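Local coordinates for fatty Acid Kinase (Fak) B3 protein (Streptococcus pneumoniae, PDB 6CNG) that binds linoleic acid, probably like other long-chain fatty acids, and as a DegV-family member probably presents them to a fatty acid kinase, at residues C31-L36 against E144-V149; R248-Q253 against K277-S282; I25-G30 against T43-V48; L139-E144 against G293-Y298; K132-D137 against A168-Q173. One frame throughout, in Å; residues are numbered along the deposited sequence.

Contact 1. Residues C31-L36 against E144-V149. With NA (sodium ion), chain D.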
# COMPACT_ATOMS: atom_id res chain seq x y z
N CYS A 31 0.05 3.67 1.82
CA CYS A 31 -1.39 3.75 1.56
C CYS A 31 -1.65 4.86 0.56
O CYS A 31 -1.08 5.95 0.65
CB CYS A 31 -2.14 4.08 2.86
SG CYS A 31 -3.92 4.38 2.74
N ASP A 32 -2.52 4.59 -0.39
CA ASP A 32 -2.75 5.53 -1.47
C ASP A 32 -3.79 6.59 -1.15
O ASP A 32 -3.88 7.55 -1.91
CB ASP A 32 -3.15 4.75 -2.71
CG ASP A 32 -2.16 3.65 -3.04
OD1 ASP A 32 -1.00 3.96 -3.33
OD2 ASP A 32 -2.53 2.48 -2.96
N TYR A 33 -4.55 6.44 -0.07
CA TYR A 33 -5.55 7.43 0.31
C TYR A 33 -4.87 8.69 0.85
O TYR A 33 -3.99 8.61 1.70
CB TYR A 33 -6.45 6.86 1.41
CG TYR A 33 -7.44 5.80 0.97
CD1 TYR A 33 -8.21 5.96 -0.15
CD2 TYR A 33 -7.58 4.64 1.69
CE1 TYR A 33 -9.11 4.99 -0.54
CE2 TYR A 33 -8.47 3.67 1.32
CZ TYR A 33 -9.23 3.84 0.21
OH TYR A 33 -10.12 2.83 -0.14
N ARG A 34 -5.32 9.85 0.37
CA ARG A 34 -5.08 11.10 1.09
C ARG A 34 -6.28 11.48 1.95
O ARG A 34 -6.11 12.07 3.02
CB ARG A 34 -4.76 12.24 0.12
CG ARG A 34 -3.89 11.91 -1.11
CD ARG A 34 -2.49 11.53 -0.73
NE ARG A 34 -1.54 11.84 -1.79
CZ ARG A 34 -0.23 11.64 -1.70
NH1 ARG A 34 0.29 11.11 -0.60
NH2 ARG A 34 0.57 11.97 -2.71
N GLN A 35 -7.47 11.10 1.50
CA GLN A 35 -8.70 11.23 2.25
C GLN A 35 -9.35 9.87 2.26
O GLN A 35 -9.39 9.20 1.24
CB GLN A 35 -9.67 12.20 1.54
CG GLN A 35 -9.18 13.63 1.36
CD GLN A 35 -10.11 14.49 0.52
OE1 GLN A 35 -10.59 15.52 0.99
NE2 GLN A 35 -10.35 14.09 -0.70
N LEU A 36 -9.91 9.50 3.41
CA LEU A 36 -10.58 8.21 3.55
C LEU A 36 -12.02 8.39 3.12
O LEU A 36 -12.71 9.23 3.68
CB LEU A 36 -10.56 7.79 5.00
CG LEU A 36 -10.95 6.35 5.30
CD1 LEU A 36 -10.23 5.37 4.43
CD2 LEU A 36 -10.60 6.11 6.73
N GLU A 144 -3.66 -3.24 -0.93
CA GLU A 144 -4.01 -4.06 0.23
C GLU A 144 -4.06 -3.23 1.49
O GLU A 144 -4.94 -3.41 2.33
CB GLU A 144 -3.03 -5.23 0.39
CG GLU A 144 -3.65 -6.29 1.25
CD GLU A 144 -2.71 -7.37 1.72
OE1 GLU A 144 -1.62 -7.52 1.14
OE2 GLU A 144 -3.07 -8.09 2.68
N VAL A 145 -3.11 -2.30 1.65
CA VAL A 145 -3.19 -1.36 2.76
C VAL A 145 -4.46 -0.52 2.65
O VAL A 145 -5.12 -0.22 3.64
CB VAL A 145 -1.93 -0.48 2.80
CG1 VAL A 145 -2.09 0.59 3.80
CG2 VAL A 145 -0.71 -1.31 3.14
N ASP A 146 -4.80 -0.12 1.44
CA ASP A 146 -6.02 0.64 1.26
C ASP A 146 -7.23 -0.14 1.75
O ASP A 146 -8.09 0.41 2.44
CB ASP A 146 -6.14 0.98 -0.21
CG ASP A 146 -4.94 1.79 -0.71
OD1 ASP A 146 -4.25 2.40 0.13
OD2 ASP A 146 -4.68 1.83 -1.93
N LEU A 147 -7.33 -1.42 1.39
CA LEU A 147 -8.42 -2.24 1.88
C LEU A 147 -8.45 -2.31 3.39
O LEU A 147 -9.52 -2.29 4.01
CB LEU A 147 -8.28 -3.64 1.32
CG LEU A 147 -8.74 -3.87 -0.11
CD1 LEU A 147 -8.48 -5.29 -0.51
CD2 LEU A 147 -10.21 -3.51 -0.28
N LEU A 148 -7.28 -2.45 4.00
CA LEU A 148 -7.26 -2.55 5.45
C LEU A 148 -7.79 -1.29 6.09
O LEU A 148 -8.51 -1.33 7.08
CB LEU A 148 -5.84 -2.76 5.94
CG LEU A 148 -5.17 -4.07 5.57
CD1 LEU A 148 -3.80 -4.09 6.16
CD2 LEU A 148 -5.95 -5.23 6.06
N VAL A 149 -7.43 -0.15 5.54
CA VAL A 149 -7.89 1.11 6.08
C VAL A 149 -9.39 1.28 5.88
O VAL A 149 -10.11 1.72 6.77
CB VAL A 149 -7.06 2.24 5.46
CG1 VAL A 149 -7.81 3.50 5.46
CG2 VAL A 149 -5.78 2.35 6.23
NA NA D . -2.70 -10.42 3.94
O HOH W 1 -1.00 -9.52 5.14
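Cys31 opens the contact by laying its CB against Val145 CG1 at 3.6 Å, in the loop that follows strand 23-28. Its SG stands anti to the backbone N (chi1 174°), which brings the sulfur within 3.3 Å of Asp146 OD1 and also lets it accept a long hydrogen bond from Tyr33 N. Asp32 meets Asp146 at two points. Its backbone N donates to Asp146 OD1 (2.8 Å, 162° at the hydrogen), arriving on the syn side of the carboxylate, while its side chain crosses that of Asp146 at about a right angle. Asp32 OD2 and Asp146 OD2 are only 2.5 Å apart, so one of the two buried acids probably carries a proton and donates it. Tyr33 turns a ring edge to Asp146 O, 3.5 Å from CE2, and Val149 CG1 lies obliquely to the ring, 3.9 Å from CD2. Beyond it, Leu36 CD1 presses on Val149 CG1 at 3.2 Å, tighter than usual van der Waals contact. Glu144 binds the sodium ion through OE2, with Gln173 O and Thr176 O. The loop after strand 23-28 thus packs on helix 143-157 in the buried centre of the DegV fold.

Contact 2. Residues R248-Q253 against K277-S282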
# COMPACT_ATOMS: atom_id res chain seq x y z
N ARG A 248 -13.94 -7.42 -2.53
CA ARG A 248 -13.41 -6.11 -2.84
C ARG A 248 -12.03 -6.22 -3.48
O ARG A 248 -11.23 -7.08 -3.13
CB ARG A 248 -13.29 -5.27 -1.58
CG ARG A 248 -14.59 -4.86 -0.96
CD ARG A 248 -14.33 -4.06 0.31
NE ARG A 248 -15.59 -3.75 0.96
CZ ARG A 248 -15.69 -3.23 2.17
NH1 ARG A 248 -14.60 -2.96 2.87
NH2 ARG A 248 -16.89 -3.00 2.67
N ILE A 249 -11.79 -5.33 -4.43
CA ILE A 249 -10.47 -5.11 -5.01
C ILE A 249 -10.18 -3.62 -4.99
O ILE A 249 -11.07 -2.80 -5.24
CB ILE A 249 -10.41 -5.61 -6.45
CG1 ILE A 249 -10.68 -7.10 -6.52
CG2 ILE A 249 -9.08 -5.30 -7.04
CD1 ILE A 249 -10.73 -7.61 -7.92
N VAL A 250 -8.93 -3.28 -4.70
CA VAL A 250 -8.38 -1.93 -4.83
C VAL A 250 -7.14 -2.02 -5.72
O VAL A 250 -6.15 -2.64 -5.35
CB VAL A 250 -8.02 -1.32 -3.48
CG1 VAL A 250 -7.41 0.01 -3.68
CG2 VAL A 250 -9.25 -1.20 -2.64
N MET A 251 -7.21 -1.41 -6.89
CA MET A 251 -6.09 -1.36 -7.83
C MET A 251 -5.43 0.02 -7.72
O MET A 251 -5.94 1.00 -8.25
CB MET A 251 -6.58 -1.56 -9.26
CG MET A 251 -7.23 -2.87 -9.57
SD MET A 251 -7.79 -2.97 -11.28
CE MET A 251 -8.67 -4.50 -11.29
N ALA A 252 -4.29 0.08 -7.06
CA ALA A 252 -3.43 1.27 -7.08
C ALA A 252 -2.50 1.20 -8.28
O ALA A 252 -1.74 0.25 -8.42
CB ALA A 252 -2.63 1.33 -5.79
N GLN A 253 -2.54 2.21 -9.13
CA GLN A 253 -1.81 2.17 -10.39
C GLN A 253 -1.09 3.49 -10.67
O GLN A 253 -1.51 4.55 -10.21
CB GLN A 253 -2.74 1.83 -11.55
CG GLN A 253 -3.95 2.70 -11.66
CD GLN A 253 -3.69 4.00 -12.37
OE1 GLN A 253 -2.87 4.05 -13.26
NE2 GLN A 253 -4.39 5.05 -11.98
N LYS A 277 -12.32 -0.68 -6.97
CA LYS A 277 -11.87 0.70 -6.99
C LYS A 277 -10.51 0.77 -7.69
O LYS A 277 -9.69 -0.13 -7.58
CB LYS A 277 -11.72 1.25 -5.57
CG LYS A 277 -12.94 1.13 -4.66
CD LYS A 277 -12.56 1.34 -3.16
CE LYS A 277 -13.59 0.74 -2.17
NZ LYS A 277 -13.78 -0.76 -2.27
N ILE A 278 -10.28 1.85 -8.43
CA ILE A 278 -8.99 2.12 -9.06
C ILE A 278 -8.50 3.44 -8.48
O ILE A 278 -9.22 4.45 -8.54
CB ILE A 278 -9.11 2.18 -10.59
CG1 ILE A 278 -9.86 0.96 -11.13
CG2 ILE A 278 -7.74 2.29 -11.23
CD1 ILE A 278 -10.23 1.08 -12.60
N LEU A 279 -7.31 3.43 -7.86
CA LEU A 279 -6.75 4.62 -7.23
C LEU A 279 -5.38 4.94 -7.81
O LEU A 279 -4.62 4.03 -8.14
CB LEU A 279 -6.56 4.44 -5.72
CG LEU A 279 -7.80 4.12 -4.90
CD1 LEU A 279 -7.36 3.90 -3.48
CD2 LEU A 279 -8.76 5.26 -5.01
N PRO A 280 -5.03 6.21 -7.90
CA PRO A 280 -3.66 6.53 -8.29
C PRO A 280 -2.70 6.23 -7.14
O PRO A 280 -3.03 6.39 -5.96
CB PRO A 280 -3.74 8.03 -8.61
CG PRO A 280 -4.82 8.51 -7.77
CD PRO A 280 -5.78 7.40 -7.53
N THR A 281 -1.51 5.77 -7.49
CA THR A 281 -0.51 5.50 -6.48
C THR A 281 -0.06 6.77 -5.76
O THR A 281 -0.09 7.87 -6.32
CB THR A 281 0.68 4.83 -7.14
OG1 THR A 281 0.93 5.45 -8.40
CG2 THR A 281 0.41 3.39 -7.37
N SER A 282 0.39 6.59 -4.52
CA SER A 282 1.07 7.63 -3.78
C SER A 282 2.43 7.92 -4.40
O SER A 282 2.89 7.27 -5.33
CB SER A 282 1.26 7.20 -2.33
OG SER A 282 2.07 6.07 -2.21
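Met251 and Lys277 are joined by an almost straight backbone bond, Met251 N to Lys277 O (2.9 Å, 178°), in a ladder of parallel strands. Lys277 N donates to Ile249 O, and Leu279 N to Met251 O at 2.8 Å. Gln253 N then reaches Leu279 O at 2.9 Å, arriving nearly along the C=O axis. Past the end of strand 275-280 the ladder is prolonged by Thr281 N, which bonds to Gln253 O at 3.0 Å from above the carbonyl plane. The Thr281 hydroxyl lies near the same oxygen but has Ser286 OG as its other partner. Gln253 CG sits between its backbone N and carbonyl carbon (chi1 52°) and meets Ile278 CG2 at 3.8 Å; the chain then bends at chi2, and OE1 accepts from Asn256 N. On the face shared by Val250 and Leu279, Val250 CG1 touches Leu279 CD1 at 3.9 Å. Lys277 bends at its last torsion (chi4 60°), and NZ forms a salt bridge with Glu150, while Arg248 pairs with Asp154; both acids belong to helix 143-157. The two strands are the ends of a beta-alpha-beta unit whose connecting helix 257-270 covers Ile249 and Met251. Helix 143-157 covers Val250 and Leu279 on the opposite face, and strand 294-300 flanks strand 247-253 along its other edge.

Contact 3. Residues I25-G30 against T43-V48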
# COMPACT_ATOMS: atom_id res chain seq x y z
N ILE A 25 -7.50 6.62 12.39
CA ILE A 25 -6.83 5.64 11.54
C ILE A 25 -5.64 6.35 10.91
O ILE A 25 -5.81 7.33 10.17
CB ILE A 25 -7.78 5.09 10.46
CG1 ILE A 25 -8.96 4.37 11.10
CG2 ILE A 25 -7.02 4.16 9.54
CD1 ILE A 25 -10.06 4.03 10.12
N ILE A 26 -4.45 5.85 11.21
CA ILE A 26 -3.20 6.41 10.73
C ILE A 26 -2.56 5.41 9.78
O ILE A 26 -2.61 4.21 10.01
CB ILE A 26 -2.24 6.73 11.89
CG1 ILE A 26 -2.97 7.47 13.00
CG2 ILE A 26 -1.08 7.55 11.38
CD1 ILE A 26 -2.14 7.78 14.20
N ALA A 27 -2.01 5.91 8.69
CA ALA A 27 -1.29 5.06 7.76
C ALA A 27 -0.11 5.83 7.21
O ALA A 27 -0.14 7.05 7.15
CB ALA A 27 -2.19 4.60 6.59
N ASP A 28 0.94 5.12 6.83
CA ASP A 28 2.02 5.79 6.12
C ASP A 28 1.67 5.91 4.62
O ASP A 28 0.67 5.39 4.14
CB ASP A 28 3.35 5.10 6.40
CG ASP A 28 3.41 3.66 5.91
OD1 ASP A 28 2.86 3.39 4.81
OD2 ASP A 28 4.03 2.82 6.60
N SER A 29 2.53 6.60 3.86
CA SER A 29 2.22 6.89 2.45
C SER A 29 2.45 5.68 1.50
O SER A 29 2.38 5.85 0.26
CB SER A 29 2.92 8.17 2.02
OG SER A 29 4.30 8.03 1.97
N GLY A 30 2.65 4.47 2.04
CA GLY A 30 2.39 3.25 1.31
C GLY A 30 0.92 2.96 1.10
O GLY A 30 0.59 2.06 0.33
N THR A 43 -14.24 9.81 13.79
CA THR A 43 -13.03 9.22 13.26
C THR A 43 -12.36 10.15 12.26
O THR A 43 -13.00 10.74 11.39
CB THR A 43 -13.31 7.88 12.57
OG1 THR A 43 -14.05 7.02 13.45
CG2 THR A 43 -12.01 7.20 12.19
N THR A 44 -11.04 10.23 12.39
CA THR A 44 -10.19 11.03 11.51
C THR A 44 -9.08 10.17 10.93
O THR A 44 -8.52 9.31 11.62
CB THR A 44 -9.61 12.19 12.30
OG1 THR A 44 -10.68 13.02 12.71
CG2 THR A 44 -8.66 13.00 11.47
N PHE A 45 -8.79 10.38 9.66
CA PHE A 45 -7.73 9.69 8.95
C PHE A 45 -6.53 10.61 8.77
O PHE A 45 -6.69 11.78 8.43
CB PHE A 45 -8.21 9.29 7.56
CG PHE A 45 -7.15 8.69 6.71
CD1 PHE A 45 -6.70 7.41 6.94
CD2 PHE A 45 -6.62 9.41 5.67
CE1 PHE A 45 -5.72 6.86 6.15
CE2 PHE A 45 -5.67 8.88 4.87
CZ PHE A 45 -5.21 7.59 5.09
N VAL A 46 -5.33 10.07 8.96
CA VAL A 46 -4.10 10.82 8.79
C VAL A 46 -3.12 9.94 8.06
O VAL A 46 -2.89 8.80 8.46
CB VAL A 46 -3.49 11.23 10.14
CG1 VAL A 46 -2.18 11.98 9.94
CG2 VAL A 46 -4.44 12.07 10.92
N SER A 47 -2.52 10.47 7.00
CA SER A 47 -1.40 9.79 6.38
C SER A 47 -0.10 10.44 6.79
O SER A 47 0.04 11.67 6.82
CB SER A 47 -1.47 9.75 4.87
OG SER A 47 -0.61 8.71 4.44
N VAL A 48 0.87 9.59 7.09
CA VAL A 48 2.20 10.01 7.53
C VAL A 48 3.16 9.81 6.37
O VAL A 48 3.45 8.66 5.98
CB VAL A 48 2.63 9.25 8.78
CG1 VAL A 48 4.02 9.71 9.22
CG2 VAL A 48 1.61 9.41 9.87
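Strands 25-28 and 43-48 run parallel, their axes 4.5 Å apart at closest and inclined by 21°, in the mixed sheet of the DegV fold that also holds strands 100-105 and 132-137. Ile25 pairs with Phe45 and Asp28 with Val48. Ile25 N donates to Thr44 O, Val46 N to Ile25 O and Ala27 N to Val46 O, each at 3.0 Å; Val48 N reaches Ala27 O at 2.7 Å, in the carbonyl plane. Where the first strand ends, Ser29 N makes only a weak bond to Val48 O. On one face of the sheet Phe45 CG lies anti to the backbone N (chi1 175°), and the ring crosses the Ile25 side chain at about a right angle, CD1 4.2 Å from Ile25 CG2. Ala27 CB approaches the same ring obliquely, and Val149 of helix 143-157 packs on both Ile25 and Phe45. On the other face Ile26 CG2 meets Val48 CG2 at 3.6 Å, beneath helix 88-95. Asp28 OD1 accepts from Gly30 N, forming an Asx turn, and OD2 is held by Ser113 OG and Ile106 N. Ala27 O takes two donors: besides the amide of Val48 it accepts from Ser47 OG at 3.2 Å, the hydroxyl standing above the carbonyl plane, 53° out of it.

Contact 4. Residues L139-E144 against G293-Y298. With NA (sodium ion), chain D; EIC (linoleic acid), chain C.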
# COMPACT_ATOMS: atom_id res chain seq x y z
N LEU A 139 2.51 -5.96 6.08
CA LEU A 139 3.37 -6.83 5.28
C LEU A 139 3.07 -6.65 3.80
O LEU A 139 3.17 -7.59 3.01
CB LEU A 139 3.24 -8.29 5.71
CG LEU A 139 3.57 -8.59 7.18
CD1 LEU A 139 3.23 -10.02 7.55
CD2 LEU A 139 5.01 -8.32 7.50
N SER A 140 2.70 -5.44 3.41
CA SER A 140 2.17 -5.20 2.08
C SER A 140 2.38 -3.73 1.72
O SER A 140 3.19 -3.03 2.32
CB SER A 140 0.70 -5.64 2.02
OG SER A 140 0.29 -5.80 0.68
N ALA A 141 1.64 -3.29 0.71
CA ALA A 141 1.67 -1.89 0.31
C ALA A 141 0.48 -1.66 -0.60
O ALA A 141 -0.21 -2.61 -1.00
CB ALA A 141 2.97 -1.55 -0.41
N GLY A 142 0.24 -0.40 -0.93
CA GLY A 142 -0.69 -0.14 -2.02
C GLY A 142 -2.10 -0.61 -1.72
O GLY A 142 -2.63 -0.40 -0.64
N GLY A 143 -2.73 -1.25 -2.71
CA GLY A 143 -4.15 -1.56 -2.63
C GLY A 143 -4.55 -2.38 -1.42
O GLY A 143 -5.67 -2.25 -0.93
N GLU A 144 -3.66 -3.24 -0.93
CA GLU A 144 -4.01 -4.06 0.23
C GLU A 144 -4.06 -3.23 1.49
O GLU A 144 -4.94 -3.41 2.33
CB GLU A 144 -3.03 -5.23 0.39
CG GLU A 144 -3.65 -6.29 1.25
CD GLU A 144 -2.71 -7.37 1.72
OE1 GLU A 144 -1.62 -7.52 1.14
OE2 GLU A 144 -3.07 -8.09 2.68
N GLY A 293 2.99 0.67 -13.43
CA GLY A 293 2.90 -0.28 -12.35
C GLY A 293 1.50 -0.40 -11.79
O GLY A 293 0.66 0.50 -11.90
N LEU A 294 1.25 -1.54 -11.16
CA LEU A 294 -0.03 -1.84 -10.54
C LEU A 294 0.20 -2.59 -9.25
O LEU A 294 0.97 -3.55 -9.22
CB LEU A 294 -0.85 -2.73 -11.46
CG LEU A 294 -2.07 -3.38 -10.81
CD1 LEU A 294 -3.13 -2.37 -10.46
CD2 LEU A 294 -2.62 -4.43 -11.72
N LEU A 295 -0.48 -2.15 -8.19
CA LEU A 295 -0.49 -2.83 -6.90
C LEU A 295 -1.95 -3.06 -6.54
O LEU A 295 -2.62 -2.16 -6.04
CB LEU A 295 0.15 -2.01 -5.81
CG LEU A 295 1.59 -1.56 -5.88
CD1 LEU A 295 2.21 -1.75 -4.48
CD2 LEU A 295 2.36 -2.32 -6.96
N MET A 296 -2.41 -4.28 -6.72
CA MET A 296 -3.81 -4.61 -6.55
C MET A 296 -4.01 -5.36 -5.24
O MET A 296 -3.49 -6.46 -5.07
CB MET A 296 -4.20 -5.48 -7.74
CG MET A 296 -5.48 -6.13 -7.61
SD MET A 296 -6.05 -6.78 -9.18
CE MET A 296 -4.89 -8.13 -9.45
N GLY A 297 -4.77 -4.77 -4.33
CA GLY A 297 -5.22 -5.46 -3.15
C GLY A 297 -6.58 -6.09 -3.37
O GLY A 297 -7.40 -5.57 -4.13
N TYR A 298 -6.81 -7.23 -2.73
CA TYR A 298 -8.06 -7.96 -2.95
C TYR A 298 -8.39 -8.88 -1.79
O TYR A 298 -7.53 -9.26 -0.99
CB TYR A 298 -8.07 -8.74 -4.28
CG TYR A 298 -7.02 -9.82 -4.40
CD1 TYR A 298 -5.72 -9.53 -4.81
CD2 TYR A 298 -7.33 -11.16 -4.10
CE1 TYR A 298 -4.76 -10.52 -4.92
CE2 TYR A 298 -6.36 -12.16 -4.20
CZ TYR A 298 -5.09 -11.84 -4.62
OH TYR A 298 -4.15 -12.82 -4.72
NA NA D . -2.70 -10.42 3.94
C1 EIC C . 11.57 3.36 2.95
C2 EIC C . 10.38 2.90 2.11
C3 EIC C . 10.66 1.66 1.29
C4 EIC C . 9.38 1.07 0.73
C5 EIC C . 9.63 -0.22 -0.01
C6 EIC C . 8.34 -0.88 -0.48
C7 EIC C . 7.71 -0.19 -1.70
C8 EIC C . 6.35 -0.78 -2.02
C9 EIC C . 5.75 0.02 -3.15
C10 EIC C . 5.85 -0.37 -4.40
C11 EIC C . 6.58 -1.64 -4.81
C12 EIC C . 5.64 -2.35 -5.78
C13 EIC C . 5.30 -3.62 -5.69
C14 EIC C . 5.84 -4.54 -4.61
C15 EIC C . 5.00 -4.48 -3.34
C16 EIC C . 5.57 -5.43 -2.31
C17 EIC C . 4.88 -5.30 -0.98
C18 EIC C . 5.52 -6.24 0.02
O1 EIC C . 11.64 3.10 4.18
O2 EIC C . 12.49 4.01 2.39
O HOH W 1 -1.00 -9.52 5.14
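The wall of the fatty acid pocket and the start of helix 143-157 meet here, with Gly142 as the residue at the helix N-cap position. Ala141 CB and Leu295 CD1 touch at 4.1 Å, and both side chains line the linoleic acid: Leu295 CD2 lies 3.5 Å from C13 of the lipid, at its C12-C13 double bond, and Ala141 CB 3.8 Å from C8. Beyond the lipid the contact is mostly backbone. Gly143 N gives Leu295 O a weak hydrogen bond. Gly143 and Gly297 bring main chain directly against main chain, Gly297 CA lying 3.6 Å from Gly143 C and 3.5 Å from Glu144 N. Ser140 OG donates to Glu144 OE1 at 2.6 Å from above the carboxylate plane, fixing the carboxylate whose other oxygen binds the sodium ion. Strand 294-300 lies between strands 176-182 and 247-253, and helix 228-242 packs on Met296 and Tyr298.

Contact 5. Residues K132-D137 against A168-Q173. With NA (sodium ion), chain D.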
# COMPACT_ATOMS: atom_id res chain seq x y z
N LYS A 132 -5.58 3.92 23.63
CA LYS A 132 -5.41 2.59 23.06
C LYS A 132 -4.87 2.71 21.64
O LYS A 132 -5.38 3.51 20.85
CB LYS A 132 -6.72 1.82 23.05
CG LYS A 132 -7.27 1.56 24.44
CD LYS A 132 -8.67 0.95 24.35
CE LYS A 132 -9.13 0.36 25.67
NZ LYS A 132 -10.53 -0.08 25.57
N ILE A 133 -3.87 1.90 21.32
CA ILE A 133 -3.17 1.98 20.04
C ILE A 133 -2.87 0.56 19.57
O ILE A 133 -2.35 -0.25 20.33
CB ILE A 133 -1.87 2.81 20.13
CG1 ILE A 133 -2.13 4.24 20.62
CG2 ILE A 133 -1.21 2.88 18.80
CD1 ILE A 133 -0.92 4.92 21.20
N HIS A 134 -3.22 0.27 18.33
CA HIS A 134 -2.92 -1.00 17.70
C HIS A 134 -2.17 -0.75 16.40
O HIS A 134 -2.71 -0.14 15.48
CB HIS A 134 -4.21 -1.77 17.41
CG HIS A 134 -3.99 -3.11 16.79
ND1 HIS A 134 -3.49 -4.18 17.49
CD2 HIS A 134 -4.23 -3.56 15.54
CE1 HIS A 134 -3.43 -5.23 16.69
NE2 HIS A 134 -3.88 -4.88 15.50
N VAL A 135 -0.94 -1.26 16.34
CA VAL A 135 -0.07 -1.11 15.18
C VAL A 135 -0.18 -2.37 14.33
O VAL A 135 0.03 -3.48 14.82
CB VAL A 135 1.39 -0.89 15.60
CG1 VAL A 135 2.23 -0.62 14.38
CG2 VAL A 135 1.52 0.23 16.61
N ILE A 136 -0.46 -2.17 13.07
CA ILE A 136 -0.65 -3.24 12.12
C ILE A 136 0.48 -3.11 11.13
O ILE A 136 0.58 -2.11 10.42
CB ILE A 136 -2.01 -3.12 11.42
CG1 ILE A 136 -3.11 -3.19 12.48
CG2 ILE A 136 -2.13 -4.16 10.38
CD1 ILE A 136 -4.48 -2.80 12.00
N ASP A 137 1.34 -4.10 11.09
CA ASP A 137 2.22 -4.29 9.96
C ASP A 137 1.43 -5.00 8.87
O ASP A 137 1.07 -6.17 9.01
CB ASP A 137 3.41 -5.13 10.39
CG ASP A 137 4.45 -5.28 9.31
OD1 ASP A 137 4.24 -4.94 8.13
OD2 ASP A 137 5.52 -5.77 9.68
N ALA A 168 -11.29 -8.12 14.75
CA ALA A 168 -11.85 -8.28 13.42
C ALA A 168 -10.85 -7.94 12.33
O ALA A 168 -10.90 -8.53 11.25
CB ALA A 168 -13.09 -7.41 13.29
N ILE A 169 -9.99 -6.95 12.55
CA ILE A 169 -9.02 -6.56 11.52
C ILE A 169 -7.88 -7.56 11.44
O ILE A 169 -7.34 -7.81 10.36
CB ILE A 169 -8.51 -5.13 11.76
CG1 ILE A 169 -7.87 -4.57 10.49
CG2 ILE A 169 -7.50 -5.07 12.90
CD1 ILE A 169 -8.87 -4.22 9.35
N THR A 170 -7.50 -8.17 12.56
CA THR A 170 -6.54 -9.25 12.48
C THR A 170 -7.08 -10.39 11.65
O THR A 170 -6.38 -10.94 10.80
CB THR A 170 -6.17 -9.70 13.88
OG1 THR A 170 -5.63 -8.60 14.63
CG2 THR A 170 -5.14 -10.74 13.79
N ALA A 171 -8.35 -10.72 11.83
CA ALA A 171 -8.96 -11.75 11.02
C ALA A 171 -9.06 -11.33 9.58
O ALA A 171 -8.76 -12.12 8.68
CB ALA A 171 -10.34 -12.08 11.57
N TYR A 172 -9.42 -10.07 9.32
CA TYR A 172 -9.59 -9.62 7.95
C TYR A 172 -8.28 -9.67 7.19
O TYR A 172 -8.25 -9.97 5.99
CB TYR A 172 -10.17 -8.21 7.94
CG TYR A 172 -10.44 -7.64 6.55
CD1 TYR A 172 -11.42 -8.17 5.75
CD2 TYR A 172 -9.71 -6.57 6.06
CE1 TYR A 172 -11.65 -7.67 4.51
CE2 TYR A 172 -9.95 -6.06 4.82
CZ TYR A 172 -10.92 -6.60 4.04
OH TYR A 172 -11.18 -6.10 2.79
N GLN A 173 -7.18 -9.38 7.86
CA GLN A 173 -5.88 -9.40 7.24
C GLN A 173 -5.48 -10.81 6.76
O GLN A 173 -4.63 -10.93 5.88
CB GLN A 173 -4.85 -8.79 8.19
CG GLN A 173 -3.52 -8.60 7.56
CD GLN A 173 -2.53 -7.89 8.47
OE1 GLN A 173 -2.79 -7.70 9.66
NE2 GLN A 173 -1.39 -7.52 7.91
NA NA D . -2.70 -10.42 3.94
O HOH W 2 -4.21 -6.63 13.56
O HOH W 1 -1.00 -9.52 5.14
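Ile136 and Ile169 pack where helix 162-174 lies over strand 132-137 of the sheet that contains strands 23-28 and 100-105, an alpha/beta layer of the DegV fold. Strand and helix point the same way, their axes 10.8 Å apart and only 4° from parallel. Ile169 CG2, set between its backbone N and carbonyl carbon, turns to Ile136 CD1 at 3.9 Å, and the two side chains meet at a slant. Gln173 is fully extended, with CG anti to the backbone N (chi1 -172°), and slides antiparallel past Ile136, OE1 lying 3.7 Å from Ile136 CG2. The extension carries NE2 to Asp137 O (3.0 Å, 161° at the hydrogen), with the acceptor in the amide plane. Gln173 O binds the sodium ion at 2.8 Å, so one residue ties the metal site to the strand end. Thr170 OG1, bonded to Val166 O, also accepts from a water (2.7 Å) that lies in the His134 ring plane, 2.6 Å from His134 NE2.

Helix 143-157 joins the two halves of the fold: contact 1 packs a loop on it, and contact 4, sharing Glu144, sets its first turn on strand 294-300. Contacts 3 and 5, centres 14 Å apart, both reach one sheet, contact 5 through strand 132-137; contacts 2 and 4 meet in the other. Contact 3 closes before contact 4 opens, contact 2 falls within the span of contact 4, and contacts 1 and 5 cross along the chain. Asp32 and Ser29 reach Ser282, and Gly30 O bonds to Gly142 N. The loops after strand 23-28 and before helix 143-157 thus join the sheets near lipid and metal: the sodium ion ties contacts 1, 4 and 5, and the lipid lies on Ala141 and Leu295 of contact 4.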